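Local coordinates for BH2602 protein (Bacillus halodurans, PDB 3NWZ) that is of unknown function but binds coenzyme A and, as a hotdog-fold protein of the thioesterase superfamily, probably hydrolyses acyl-CoA thioesters, at residues L51-S56 and R67-P72; I85-L90 and L113-V118; M122-R127 and Y147-E152; A128-V133 and I140-K145. All coordinates share one frame; numbering follows the deposited sequence.

Interaction 1 (L51-S56 and R67-P72); sequences LTQIES and RLPIGP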
loop_
_atom_site.group_PDB
_atom_site.type_symbol
_atom_site.label_atom_id
_atom_site.label_comp_id
_atom_site.label_asym_id
_atom_site.label_seq_id
_atom_site.Cartn_x
_atom_site.Cartn_y
_atom_site.Cartn_z
ATOM N N LEU A 51 -23.197 -0.445 -15.442
ATOM C CA LEU A 51 -23.326 1.002 -15.529
ATOM C C LEU A 51 -22.026 1.666 -15.906
ATOM O O LEU A 51 -22.006 2.845 -16.258
ATOM C CB LEU A 51 -23.828 1.584 -14.206
ATOM C CG LEU A 51 -25.334 1.492 -13.908
ATOM C CD1 LEU A 51 -25.905 0.165 -14.358
ATOM C CD2 LEU A 51 -25.552 1.671 -12.410
ATOM N N THR A 52 -20.926 0.929 -15.836
ATOM C CA THR A 52 -19.664 1.545 -16.207
ATOM C C THR A 52 -19.197 1.087 -17.587
ATOM O O THR A 52 -18.288 1.667 -18.164
ATOM C CB THR A 52 -18.586 1.280 -15.164
ATOM O OG1 THR A 52 -17.467 2.123 -15.439
ATOM C CG2 THR A 52 -18.153 -0.168 -15.189
ATOM N N GLN A 53 -19.839 0.045 -18.109
ATOM C CA GLN A 53 -19.533 -0.498 -19.435
ATOM C C GLN A 53 -18.113 -1.074 -19.648
ATOM O O GLN A 53 -17.577 -0.993 -20.750
ATOM C CB GLN A 53 -19.787 0.584 -20.497
ATOM C CG GLN A 53 -21.012 1.457 -20.261
ATOM C CD GLN A 53 -20.772 2.919 -20.647
ATOM O OE1 GLN A 53 -20.369 3.220 -21.774
ATOM N NE2 GLN A 53 -21.023 3.829 -19.710
ATOM N N ILE A 54 -17.500 -1.668 -18.633
ATOM C CA ILE A 54 -16.149 -2.206 -18.820
ATOM C C ILE A 54 -16.028 -3.304 -19.891
ATOM O O ILE A 54 -16.948 -4.097 -20.093
ATOM C CB ILE A 54 -15.560 -2.758 -17.492
ATOM C CG1 ILE A 54 -16.442 -3.873 -16.933
ATOM C CG2 ILE A 54 -15.457 -1.650 -16.475
ATOM C CD1 ILE A 54 -15.826 -4.604 -15.765
ATOM N N GLU A 55 -14.892 -3.323 -20.590
ATOM C CA GLU A 55 -14.596 -4.357 -21.606
ATOM C C GLU A 55 -13.309 -5.061 -21.163
ATOM O O GLU A 55 -12.246 -4.447 -21.130
ATOM C CB GLU A 55 -14.382 -3.736 -22.988
ATOM C CG GLU A 55 -15.660 -3.436 -23.739
ATOM C CD GLU A 55 -15.483 -2.333 -24.762
ATOM O OE1 GLU A 55 -14.510 -2.396 -25.546
ATOM O OE2 GLU A 55 -16.321 -1.406 -24.781
ATOM N N SER A 56 -13.402 -6.342 -20.835
ATOM C CA SER A 56 -12.240 -7.065 -20.362
ATOM C C SER A 56 -11.742 -8.211 -21.213
ATOM O O SER A 56 -12.523 -8.942 -21.837
ATOM C CB SER A 56 -12.489 -7.557 -18.930
ATOM O OG SER A 56 -13.731 -8.220 -18.833
ATOM N N ARG A 67 -10.731 -2.044 -19.844
ATOM C CA ARG A 67 -10.859 -0.639 -20.201
ATOM C C ARG A 67 -12.231 -0.126 -19.764
ATOM O O ARG A 67 -13.208 -0.874 -19.681
ATOM C CB ARG A 67 -10.601 -0.402 -21.701
ATOM C CG ARG A 67 -11.610 -0.948 -22.675
ATOM C CD ARG A 67 -11.020 -0.917 -24.078
ATOM N NE ARG A 67 -9.926 -1.879 -24.209
ATOM C CZ ARG A 67 -10.092 -3.196 -24.327
ATOM N NH1 ARG A 67 -11.312 -3.723 -24.340
ATOM N NH2 ARG A 67 -9.035 -3.989 -24.424
ATOM N N LEU A 68 -12.285 1.158 -19.460
ATOM C CA LEU A 68 -13.502 1.786 -18.991
ATOM C C LEU A 68 -13.695 3.122 -19.660
ATOM O O LEU A 68 -12.828 3.980 -19.600
ATOM C CB LEU A 68 -13.406 1.967 -17.480
ATOM C CG LEU A 68 -14.442 2.749 -16.685
ATOM C CD1 LEU A 68 -14.542 2.142 -15.292
ATOM C CD2 LEU A 68 -14.039 4.207 -16.605
ATOM N N PRO A 69 -14.837 3.305 -20.328
ATOM C CA PRO A 69 -15.149 4.556 -21.013
ATOM C C PRO A 69 -15.185 5.688 -19.998
ATOM O O PRO A 69 -15.697 5.505 -18.881
ATOM C CB PRO A 69 -16.543 4.295 -21.596
ATOM C CG PRO A 69 -16.583 2.828 -21.802
ATOM C CD PRO A 69 -15.887 2.296 -20.569
ATOM N N ILE A 70 -14.639 6.848 -20.363
ATOM C CA ILE A 70 -14.689 7.994 -19.464
ATOM C C ILE A 70 -15.873 8.895 -19.844
ATOM O O ILE A 70 -16.001 9.346 -20.986
ATOM C CB ILE A 70 -13.401 8.851 -19.496
ATOM C CG1 ILE A 70 -12.191 7.991 -19.107
ATOM C CG2 ILE A 70 -13.564 10.071 -18.506
ATOM C CD1 ILE A 70 -10.883 8.742 -19.098
ATOM N N GLY A 71 -16.745 9.132 -18.872
ATOM C CA GLY A 71 -17.901 9.973 -19.091
ATOM C C GLY A 71 -18.177 10.726 -17.807
ATOM O O GLY A 71 -17.536 10.462 -16.774
ATOM N N PRO A 72 -19.132 11.664 -17.826
ATOM C CA PRO A 72 -19.469 12.450 -16.631
ATOM C C PRO A 72 -19.808 11.571 -15.440
ATOM O O PRO A 72 -19.587 11.944 -14.286
ATOM C CB PRO A 72 -20.661 13.278 -17.091
ATOM C CG PRO A 72 -20.390 13.456 -18.570
ATOM C CD PRO A 72 -19.945 12.079 -18.981
#
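Glu55 and Arg67 form an antiparallel hydrogen-bonded pair: Glu55 N donates to Arg67 O in the carbonyl plane (3.1 Å), and Arg67 N donates back to Glu55 O, also at 3.1 Å but tilted 30° from the plane of the Glu55 carbonyl. Both side chains share one face of the sheet. Arg67 places CG between its own N and carbonyl carbon (chi1 68°) and bends again at chi3, which brings the edge of the guanidinium up to Glu55, with Glu55 CB near its plane and 3.4 Å from Arg67 NH1. The carboxylate plane is turned 52° from the guanidinium, and the salt bridge from Glu55 OE1 to Arg67 NH1 is long, 3.7 Å; the stronger partner, Glu65, holds NH2. A leucine in place of Arg67 would probably leave Glu55 without the cation it faces and cost Glu65 its salt bridge. Toward the helix end, Leu68 CD1 packs on Ile54 CG2 (4.1 Å), while the Pro69 ring lies against the backbone oxygens of Thr52 and Gln53, its CD 3.5 Å from Thr52 O. Gln53, just past helix 47-52 and with positive phi, turns the chain into the beta hairpin of strands 55-58 and 64-69, at one sheet edge.

Interaction 2 (I85-L90 and L113-V118); sequences ITATLL and LNIHYV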
loop_
_atom_site.group_PDB
_atom_site.type_symbol
_atom_site.label_atom_id
_atom_site.label_comp_id
_atom_site.label_asym_id
_atom_site.label_seq_id
_atom_site.Cartn_x
_atom_site.Cartn_y
_atom_site.Cartn_z
ATOM N N ILE A 85 -13.029 5.135 -8.918
ATOM C CA ILE A 85 -13.268 4.301 -10.094
ATOM C C ILE A 85 -11.913 3.778 -10.586
ATOM O O ILE A 85 -11.814 2.673 -11.099
ATOM C CB ILE A 85 -13.964 5.092 -11.230
ATOM C CG1 ILE A 85 -15.372 5.518 -10.802
ATOM C CG2 ILE A 85 -14.070 4.236 -12.476
ATOM C CD1 ILE A 85 -16.357 4.375 -10.636
ATOM N N THR A 86 -10.861 4.572 -10.413
ATOM C CA THR A 86 -9.541 4.145 -10.831
ATOM C C THR A 86 -9.143 2.903 -10.038
ATOM O O THR A 86 -8.730 1.877 -10.618
ATOM C CB THR A 86 -8.479 5.224 -10.595
ATOM O OG1 THR A 86 -8.867 6.442 -11.240
ATOM C CG2 THR A 86 -7.143 4.751 -11.173
ATOM N N ALA A 87 -9.267 3.002 -8.712
ATOM C CA ALA A 87 -8.939 1.892 -7.813
ATOM C C ALA A 87 -9.765 0.683 -8.151
ATOM O O ALA A 87 -9.247 -0.409 -8.370
ATOM C CB ALA A 87 -9.196 2.300 -6.397
ATOM N N THR A 88 -11.069 0.879 -8.202
ATOM C CA THR A 88 -11.991 -0.202 -8.511
ATOM C C THR A 88 -11.686 -0.893 -9.832
ATOM O O THR A 88 -11.986 -2.067 -9.997
ATOM C CB THR A 88 -13.429 0.335 -8.504
ATOM O OG1 THR A 88 -13.736 0.777 -7.176
ATOM C CG2 THR A 88 -14.414 -0.732 -8.910
ATOM N N LEU A 89 -11.098 -0.158 -10.771
ATOM C CA LEU A 89 -10.732 -0.708 -12.089
ATOM C C LEU A 89 -9.518 -1.604 -11.947
ATOM O O LEU A 89 -9.538 -2.750 -12.380
ATOM C CB LEU A 89 -10.397 0.416 -13.079
ATOM C CG LEU A 89 -10.104 0.029 -14.529
ATOM C CD1 LEU A 89 -11.342 -0.601 -15.163
ATOM C CD2 LEU A 89 -9.701 1.289 -15.294
ATOM N N LEU A 90 -8.464 -1.075 -11.330
ATOM C CA LEU A 90 -7.243 -1.847 -11.123
ATOM C C LEU A 90 -7.626 -3.143 -10.430
ATOM O O LEU A 90 -7.235 -4.224 -10.853
ATOM C CB LEU A 90 -6.254 -1.062 -10.248
ATOM C CG LEU A 90 -4.879 -0.755 -10.850
ATOM C CD1 LEU A 90 -4.025 -0.077 -9.815
ATOM C CD2 LEU A 90 -4.210 -2.048 -11.322
ATOM N N LEU A 113 -4.690 -4.112 -1.149
ATOM C CA LEU A 113 -4.751 -3.287 -2.345
ATOM C C LEU A 113 -3.885 -2.081 -2.048
ATOM O O LEU A 113 -3.972 -1.513 -0.963
ATOM C CB LEU A 113 -6.193 -2.854 -2.625
ATOM C CG LEU A 113 -6.428 -2.095 -3.940
ATOM C CD1 LEU A 113 -5.930 -2.920 -5.144
ATOM C CD2 LEU A 113 -7.910 -1.805 -4.078
ATOM N N ASN A 114 -3.031 -1.709 -2.992
ATOM C CA ASN A 114 -2.131 -0.567 -2.823
ATOM C C ASN A 114 -2.106 0.153 -4.144
ATOM O O ASN A 114 -2.026 -0.464 -5.200
ATOM C CB ASN A 114 -0.723 -1.025 -2.481
ATOM C CG ASN A 114 0.095 0.066 -1.793
ATOM O OD1 ASN A 114 0.201 1.208 -2.271
ATOM N ND2 ASN A 114 0.686 -0.289 -0.660
ATOM N N ILE A 115 -2.183 1.473 -4.087
ATOM C CA ILE A 115 -2.236 2.274 -5.293
ATOM C C ILE A 115 -1.487 3.600 -5.111
ATOM O O ILE A 115 -1.496 4.198 -4.039
ATOM C CB ILE A 115 -3.703 2.545 -5.668
ATOM C CG1 ILE A 115 -4.554 1.313 -5.354
ATOM C CG2 ILE A 115 -3.818 2.834 -7.159
ATOM C CD1 ILE A 115 -6.056 1.553 -5.414
ATOM N N HIS A 116 -0.818 4.026 -6.175
ATOM C CA HIS A 116 -0.061 5.267 -6.188
ATOM C C HIS A 116 -0.643 6.057 -7.336
ATOM O O HIS A 116 -0.631 5.597 -8.474
ATOM C CB HIS A 116 1.434 4.980 -6.418
ATOM C CG HIS A 116 2.079 4.260 -5.279
ATOM N ND1 HIS A 116 2.965 4.870 -4.421
ATOM C CD2 HIS A 116 1.887 3.011 -4.792
ATOM C CE1 HIS A 116 3.286 4.034 -3.450
ATOM N NE2 HIS A 116 2.644 2.898 -3.652
ATOM N N TYR A 117 -1.195 7.219 -7.034
ATOM C CA TYR A 117 -1.794 8.048 -8.060
ATOM C C TYR A 117 -0.702 8.870 -8.693
ATOM O O TYR A 117 0.118 9.458 -8.002
ATOM C CB TYR A 117 -2.868 8.932 -7.446
ATOM C CG TYR A 117 -4.077 8.135 -7.049
ATOM C CD1 TYR A 117 -5.070 7.827 -7.982
ATOM C CD2 TYR A 117 -4.198 7.628 -5.757
ATOM C CE1 TYR A 117 -6.164 7.020 -7.637
ATOM C CE2 TYR A 117 -5.277 6.827 -5.405
ATOM C CZ TYR A 117 -6.253 6.525 -6.349
ATOM O OH TYR A 117 -7.298 5.715 -5.993
ATOM N N VAL A 118 -0.712 8.921 -10.018
ATOM C CA VAL A 118 0.328 9.610 -10.753
ATOM C C VAL A 118 -0.182 10.792 -11.554
ATOM O O VAL A 118 0.217 11.928 -11.311
ATOM C CB VAL A 118 1.032 8.598 -11.684
ATOM C CG1 VAL A 118 1.963 9.314 -12.637
ATOM C CG2 VAL A 118 1.770 7.563 -10.841
#
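Ala87 and Leu90 lie on the long helix of the hotdog fold and meet Ile115 on the strand 108-117 of the sheet that wraps it. The axes of helix 85-90 and strand 113-117 come within 9.7 Å, their directions 129° apart, and side chains alone bridge the gap. Ile115 does most of the work, pointing at the helix and dividing its two branches between two helix residues. Its CG1 stands anti to the carbonyl carbon and the chain runs on extended (chi2 168°), which carries CD1 up to Ala87 CB at 3.4 Å. The other branch, CG2, meets Leu90 CD1 at 3.9 Å as the two side chains slide past each other in opposite directions. Because Ala87 is only a methyl, both the Ile115 tip and the phenol end of Tyr117 can approach the helix at this point. Tyr117 leaves the strand askew, but its ring reaches back, and the hydroxyl is anchored by a hydrogen bond to Gly83 O on the first turn of the helix. Behind this apolar layer, residues Leu113 to His116 pair in an antiparallel ladder with a strand of the second subunit, extending the sheet across the interface. Thr86 meets the Tyr117 ring at its edge, near the ring plane, with Thr86 CB 4.2 Å from Tyr117 CE1, while Tyr117 OH lies 3.9 Å from Ala87 CB.

Interaction 3 (M122-R127 and Y147-E152); sequences MGTYLR and YTDQGE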
loop_
_atom_site.group_PDB
_atom_site.type_symbol
_atom_site.label_atom_id
_atom_site.label_comp_id
_atom_site.label_asym_id
_atom_site.label_seq_id
_atom_site.Cartn_x
_atom_site.Cartn_y
_atom_site.Cartn_z
HETATM N N MSE A 122 -7.827 11.031 -17.479
HETATM C CA MSE A 122 -8.595 11.856 -18.410
HETATM C C MSE A 122 -8.464 11.356 -19.845
HETATM O O MSE A 122 -7.520 10.649 -20.195
HETATM C CB MSE A 122 -8.149 13.314 -18.328
HETATM C CG MSE A 122 -8.107 13.866 -16.907
HETATM SE SE MSE A 122 -7.771 15.761 -16.807
HETATM C CE MSE A 122 -8.668 16.107 -15.135
ATOM N N GLY A 123 -9.424 11.739 -20.677
ATOM C CA GLY A 123 -9.422 11.298 -22.052
ATOM C C GLY A 123 -10.748 10.613 -22.294
ATOM O O GLY A 123 -11.728 10.932 -21.618
ATOM N N THR A 124 -10.789 9.660 -23.218
ATOM C CA THR A 124 -12.026 8.965 -23.524
ATOM C C THR A 124 -12.225 7.622 -22.825
ATOM O O THR A 124 -13.334 7.101 -22.799
ATOM C CB THR A 124 -12.157 8.745 -25.028
ATOM O OG1 THR A 124 -11.037 7.977 -25.500
ATOM C CG2 THR A 124 -12.216 10.083 -25.740
ATOM N N TYR A 125 -11.160 7.048 -22.278
ATOM C CA TYR A 125 -11.290 5.777 -21.566
ATOM C C TYR A 125 -10.029 5.438 -20.781
ATOM O O TYR A 125 -8.960 5.956 -21.074
ATOM C CB TYR A 125 -11.585 4.639 -22.541
ATOM C CG TYR A 125 -10.417 4.294 -23.420
ATOM C CD1 TYR A 125 -10.290 4.849 -24.688
ATOM C CD2 TYR A 125 -9.400 3.469 -22.953
ATOM C CE1 TYR A 125 -9.171 4.595 -25.475
ATOM C CE2 TYR A 125 -8.275 3.208 -23.729
ATOM C CZ TYR A 125 -8.168 3.775 -24.988
ATOM O OH TYR A 125 -7.058 3.526 -25.751
ATOM N N LEU A 126 -10.160 4.574 -19.781
ATOM C CA LEU A 126 -9.009 4.158 -18.988
ATOM C C LEU A 126 -8.646 2.722 -19.341
ATOM O O LEU A 126 -9.494 1.951 -19.801
ATOM C CB LEU A 126 -9.297 4.293 -17.493
ATOM C CG LEU A 126 -9.466 5.758 -17.086
ATOM C CD1 LEU A 126 -9.198 5.934 -15.594
ATOM C CD2 LEU A 126 -8.477 6.613 -17.885
ATOM N N ARG A 127 -7.386 2.359 -19.155
ATOM C CA ARG A 127 -6.987 1.008 -19.508
ATOM C C ARG A 127 -6.136 0.428 -18.405
ATOM O O ARG A 127 -4.963 0.753 -18.306
ATOM C CB ARG A 127 -6.200 1.020 -20.837
ATOM C CG ARG A 127 -6.301 -0.279 -21.612
ATOM C CD ARG A 127 -5.352 -0.287 -22.815
ATOM N NE ARG A 127 -3.963 -0.562 -22.444
ATOM C CZ ARG A 127 -2.930 0.199 -22.795
ATOM N NH1 ARG A 127 -3.127 1.289 -23.524
ATOM N NH2 ARG A 127 -1.700 -0.129 -22.419
ATOM N N TYR A 147 -3.774 3.274 -17.526
ATOM C CA TYR A 147 -3.326 4.204 -18.571
ATOM C C TYR A 147 -4.445 5.024 -19.214
ATOM O O TYR A 147 -5.598 4.583 -19.297
ATOM C CB TYR A 147 -2.611 3.423 -19.688
ATOM C CG TYR A 147 -1.437 2.590 -19.221
ATOM C CD1 TYR A 147 -1.469 1.204 -19.293
ATOM C CD2 TYR A 147 -0.295 3.193 -18.725
ATOM C CE1 TYR A 147 -0.381 0.439 -18.879
ATOM C CE2 TYR A 147 0.790 2.443 -18.311
ATOM C CZ TYR A 147 0.747 1.070 -18.390
ATOM O OH TYR A 147 1.841 0.338 -17.980
ATOM N N THR A 148 -4.101 6.215 -19.691
ATOM C CA THR A 148 -5.087 7.065 -20.360
ATOM C C THR A 148 -5.092 6.556 -21.783
ATOM O O THR A 148 -4.343 5.624 -22.097
ATOM C CB THR A 148 -4.644 8.517 -20.387
ATOM O OG1 THR A 148 -3.376 8.611 -21.049
ATOM C CG2 THR A 148 -4.529 9.056 -18.992
ATOM N N ASP A 149 -5.902 7.150 -22.654
ATOM C CA ASP A 149 -5.910 6.701 -24.052
ATOM C C ASP A 149 -4.682 7.210 -24.817
ATOM O O ASP A 149 -4.602 7.084 -26.040
ATOM C CB ASP A 149 -7.181 7.148 -24.779
ATOM C CG ASP A 149 -7.558 8.571 -24.470
ATOM O OD1 ASP A 149 -6.682 9.360 -24.060
ATOM O OD2 ASP A 149 -8.742 8.905 -24.648
ATOM N N GLN A 150 -3.729 7.788 -24.091
ATOM C CA GLN A 150 -2.507 8.291 -24.698
ATOM C C GLN A 150 -1.358 7.367 -24.336
ATOM O O GLN A 150 -0.357 7.304 -25.039
ATOM C CB GLN A 150 -2.201 9.705 -24.198
ATOM C CG GLN A 150 -3.243 10.726 -24.609
ATOM C CD GLN A 150 -3.466 10.748 -26.112
ATOM O OE1 GLN A 150 -2.654 11.282 -26.863
ATOM N NE2 GLN A 150 -4.563 10.148 -26.556
ATOM N N GLY A 151 -1.514 6.633 -23.242
ATOM C CA GLY A 151 -0.459 5.741 -22.811
ATOM C C GLY A 151 0.139 6.309 -21.544
ATOM O O GLY A 151 1.054 5.722 -20.960
ATOM N N GLU A 152 -0.370 7.467 -21.122
ATOM C CA GLU A 152 0.107 8.098 -19.894
ATOM C C GLU A 152 -0.352 7.256 -18.722
ATOM O O GLU A 152 -1.463 6.742 -18.735
ATOM C CB GLU A 152 -0.460 9.503 -19.768
ATOM C CG GLU A 152 0.250 10.533 -20.628
ATOM C CD GLU A 152 -0.720 11.410 -21.396
ATOM O OE1 GLU A 152 -0.256 12.372 -22.046
ATOM O OE2 GLU A 152 -1.944 11.135 -21.354
#
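A type I turn from Thr148 to Gly151, with an ST turn at Thr148, docks through Asp149 onto the loop at Thr124 just where the antiparallel pairing of Arg127 with Tyr147 gives out. That last hydrogen-bonded pair has Arg127 N on Tyr147 O and Tyr147 N on Arg127 O, both 2.9 Å; the first donor lies in the carbonyl plane, the second well above it. Past it, Asp149 replaces strand pairing with side-chain bonds. Its CG sits between its own N and carbonyl carbon (chi1 43°), turning the carboxylate toward residues 122-127, where OD2 takes two bonds from one residue: Thr124 N, at 2.6 Å, from above the carboxylate plane and nearly straight (172°), and Thr124 OG1, also at 2.6 Å, on the anti lone pair. Two donors on one oxygen would be expected to favour the ionised acid. The Tyr125 ring crosses it obliquely, its plane almost perpendicular to the carboxylate, with CE1 3.3 Å from Asp149 CB. An alanine in place of Asp149 would probably leave the Thr124 amide and hydroxyl without their acceptor and the turn loosely tethered. Within the turn, Thr148 OG1 accepts from Gln150 N (3.2 Å) and donates to Glu152 OE2. Beside the paired backbones, Tyr147 CD1 lies over one face of the Arg127 guanidinium, the planes 38° apart and NH2 3.4 Å away. The contact closes the pairing of strands 125-135 and 139-147; beside it Thr124 and Leu126 carry the sheet on to strand 64-69 by backbone bonds to Ile70 and Leu68.

Interaction 4 (A128-V133 and I140-K145); sequences AVASIV and IVVEGK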
loop_
_atom_site.group_PDB
_atom_site.type_symbol
_atom_site.label_atom_id
_atom_site.label_comp_id
_atom_site.label_asym_id
_atom_site.label_seq_id
_atom_site.Cartn_x
_atom_site.Cartn_y
_atom_site.Cartn_z
ATOM N N ALA A 128 -6.713 -0.412 -17.558
ATOM C CA ALA A 128 -5.918 -0.998 -16.494
ATOM C C ALA A 128 -5.293 -2.324 -16.964
ATOM O O ALA A 128 -5.954 -3.153 -17.591
ATOM C CB ALA A 128 -6.791 -1.214 -15.221
ATOM N N VAL A 129 -4.015 -2.524 -16.656
ATOM C CA VAL A 129 -3.325 -3.767 -17.050
ATOM C C VAL A 129 -2.680 -4.441 -15.860
ATOM O O VAL A 129 -1.841 -3.843 -15.188
ATOM C CB VAL A 129 -2.219 -3.502 -18.121
ATOM C CG1 VAL A 129 -1.633 -4.854 -18.617
ATOM C CG2 VAL A 129 -2.802 -2.683 -19.255
ATOM N N ALA A 130 -3.052 -5.693 -15.625
ATOM C CA ALA A 130 -2.542 -6.446 -14.488
ATOM C C ALA A 130 -1.712 -7.674 -14.876
ATOM O O ALA A 130 -1.956 -8.290 -15.915
ATOM C CB ALA A 130 -3.750 -6.885 -13.585
ATOM N N SER A 131 -0.749 -8.024 -14.017
ATOM C CA SER A 131 0.110 -9.205 -14.207
ATOM C C SER A 131 0.459 -9.897 -12.871
ATOM O O SER A 131 0.722 -9.253 -11.863
ATOM C CB SER A 131 1.412 -8.846 -14.961
ATOM O OG SER A 131 2.330 -8.116 -14.172
ATOM N N ILE A 132 0.444 -11.222 -12.871
ATOM C CA ILE A 132 0.770 -11.969 -11.672
ATOM C C ILE A 132 2.248 -11.772 -11.310
ATOM O O ILE A 132 3.139 -11.796 -12.186
ATOM C CB ILE A 132 0.489 -13.456 -11.867
ATOM C CG1 ILE A 132 -0.991 -13.661 -12.190
ATOM C CG2 ILE A 132 0.893 -14.227 -10.617
ATOM C CD1 ILE A 132 -1.385 -15.094 -12.298
ATOM N N VAL A 133 2.503 -11.564 -10.018
ATOM C CA VAL A 133 3.849 -11.327 -9.536
ATOM C C VAL A 133 4.287 -12.552 -8.781
ATOM O O VAL A 133 5.474 -12.829 -8.642
ATOM C CB VAL A 133 3.866 -10.107 -8.597
ATOM C CG1 VAL A 133 5.281 -9.871 -8.063
ATOM C CG2 VAL A 133 3.326 -8.877 -9.349
ATOM N N ILE A 140 -2.330 -14.832 -3.768
ATOM C CA ILE A 140 -1.785 -14.501 -5.078
ATOM C C ILE A 140 -1.493 -13.027 -5.143
ATOM O O ILE A 140 -2.386 -12.207 -5.006
ATOM C CB ILE A 140 -2.751 -14.871 -6.232
ATOM C CG1 ILE A 140 -2.795 -16.388 -6.426
ATOM C CG2 ILE A 140 -2.286 -14.224 -7.526
ATOM C CD1 ILE A 140 -3.780 -16.829 -7.470
ATOM N N VAL A 141 -0.217 -12.709 -5.345
ATOM C CA VAL A 141 0.246 -11.342 -5.444
ATOM C C VAL A 141 0.249 -10.976 -6.922
ATOM O O VAL A 141 0.811 -11.699 -7.748
ATOM C CB VAL A 141 1.650 -11.235 -4.859
ATOM C CG1 VAL A 141 2.198 -9.818 -5.028
ATOM C CG2 VAL A 141 1.604 -11.641 -3.381
ATOM N N VAL A 142 -0.400 -9.857 -7.238
ATOM C CA VAL A 142 -0.518 -9.375 -8.600
ATOM C C VAL A 142 -0.147 -7.897 -8.615
ATOM O O VAL A 142 -0.075 -7.269 -7.567
ATOM C CB VAL A 142 -1.968 -9.565 -9.132
ATOM C CG1 VAL A 142 -2.967 -8.980 -8.140
ATOM C CG2 VAL A 142 -2.134 -8.881 -10.493
ATOM N N GLU A 143 0.094 -7.352 -9.805
ATOM C CA GLU A 143 0.479 -5.957 -9.948
ATOM C C GLU A 143 -0.195 -5.383 -11.177
ATOM O O GLU A 143 -0.485 -6.115 -12.117
ATOM C CB GLU A 143 1.996 -5.850 -10.114
ATOM C CG GLU A 143 2.485 -6.179 -11.539
ATOM C CD GLU A 143 3.994 -6.160 -11.660
ATOM O OE1 GLU A 143 4.606 -5.093 -11.417
ATOM O OE2 GLU A 143 4.566 -7.219 -11.995
ATOM N N GLY A 144 -0.432 -4.077 -11.186
ATOM C CA GLY A 144 -1.076 -3.474 -12.343
ATOM C C GLY A 144 -0.866 -1.979 -12.549
ATOM O O GLY A 144 -0.343 -1.286 -11.692
ATOM N N LYS A 145 -1.283 -1.488 -13.707
ATOM C CA LYS A 145 -1.165 -0.083 -14.052
ATOM C C LYS A 145 -2.407 0.368 -14.793
ATOM O O LYS A 145 -3.085 -0.427 -15.460
ATOM C CB LYS A 145 0.058 0.163 -14.938
ATOM C CG LYS A 145 1.351 0.281 -14.165
ATOM C CD LYS A 145 2.524 0.566 -15.093
ATOM C CE LYS A 145 3.813 0.734 -14.304
ATOM N NZ LYS A 145 4.130 -0.501 -13.527
#
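Ala130 and Val142 meet diagonally on one face of the sheet, Ala130 CB 4.0 Å from Val142 CG2. Val142 holds CG2 anti to its own N (CG1 at chi1 51°), and this turns CG2 across the gap between the strands. Farther along, Ile132 CG2 approaches Ile140 CG2 at 4.4 Å, while Gly144 faces Ala130 with no side chain, their CA atoms 3.9 Å apart. The backbones run antiparallel through five hydrogen bonds, among them Val129 N to Lys145 O (2.6 Å) and Ser131 N to Glu143 O (2.7 Å), both nearly along the C=O axis. Val133 N still reaches Val141 O at 2.8 Å where the chain turns its corner. There Val133 crosses Glu143, whose side chain is on the opposite face, at about a right angle, CG2 against Glu143 CB at 3.4 Å. On that face Ser131 OG and Glu143 OE2 lie 3.2 Å apart, and Lys145 NZ forms a salt bridge with Glu143 of the third subunit. Val141 lies beside His134 and Arg139, which bind coenzyme A, although no coenzyme A is bound to this chain in the model. The hairpin sits mid-sheet between strands 64-69 and 153-163, with Ala128, Ile132, Ile140 and Val142 packed on helix 83-100.

All four contacts belong to one antiparallel sheet and the helix it wraps. Interaction 2 is the buried one, with no hydrogen bond across it; interactions 1, 3 and 4 combine backbone pairing with side-chain contacts. Interactions 3 and 4 share strand 125-135, with 4 nested inside the loop that 3 closes: 4 is a regular ladder, 3 its frayed end, finished by a carboxylate. Interaction 1 lies at the sheet edge, yet is tied to 3 through Leu68 O and Leu126 N (2.7 Å). Helix 83-100 touches interactions 1, 3 and 4 alike: Leu68 packs on Ile85, Leu89 on Leu126, and Leu90 on Gly144. Charged groups stay on the outward side in 1 and 3, and in 4 they face another subunit.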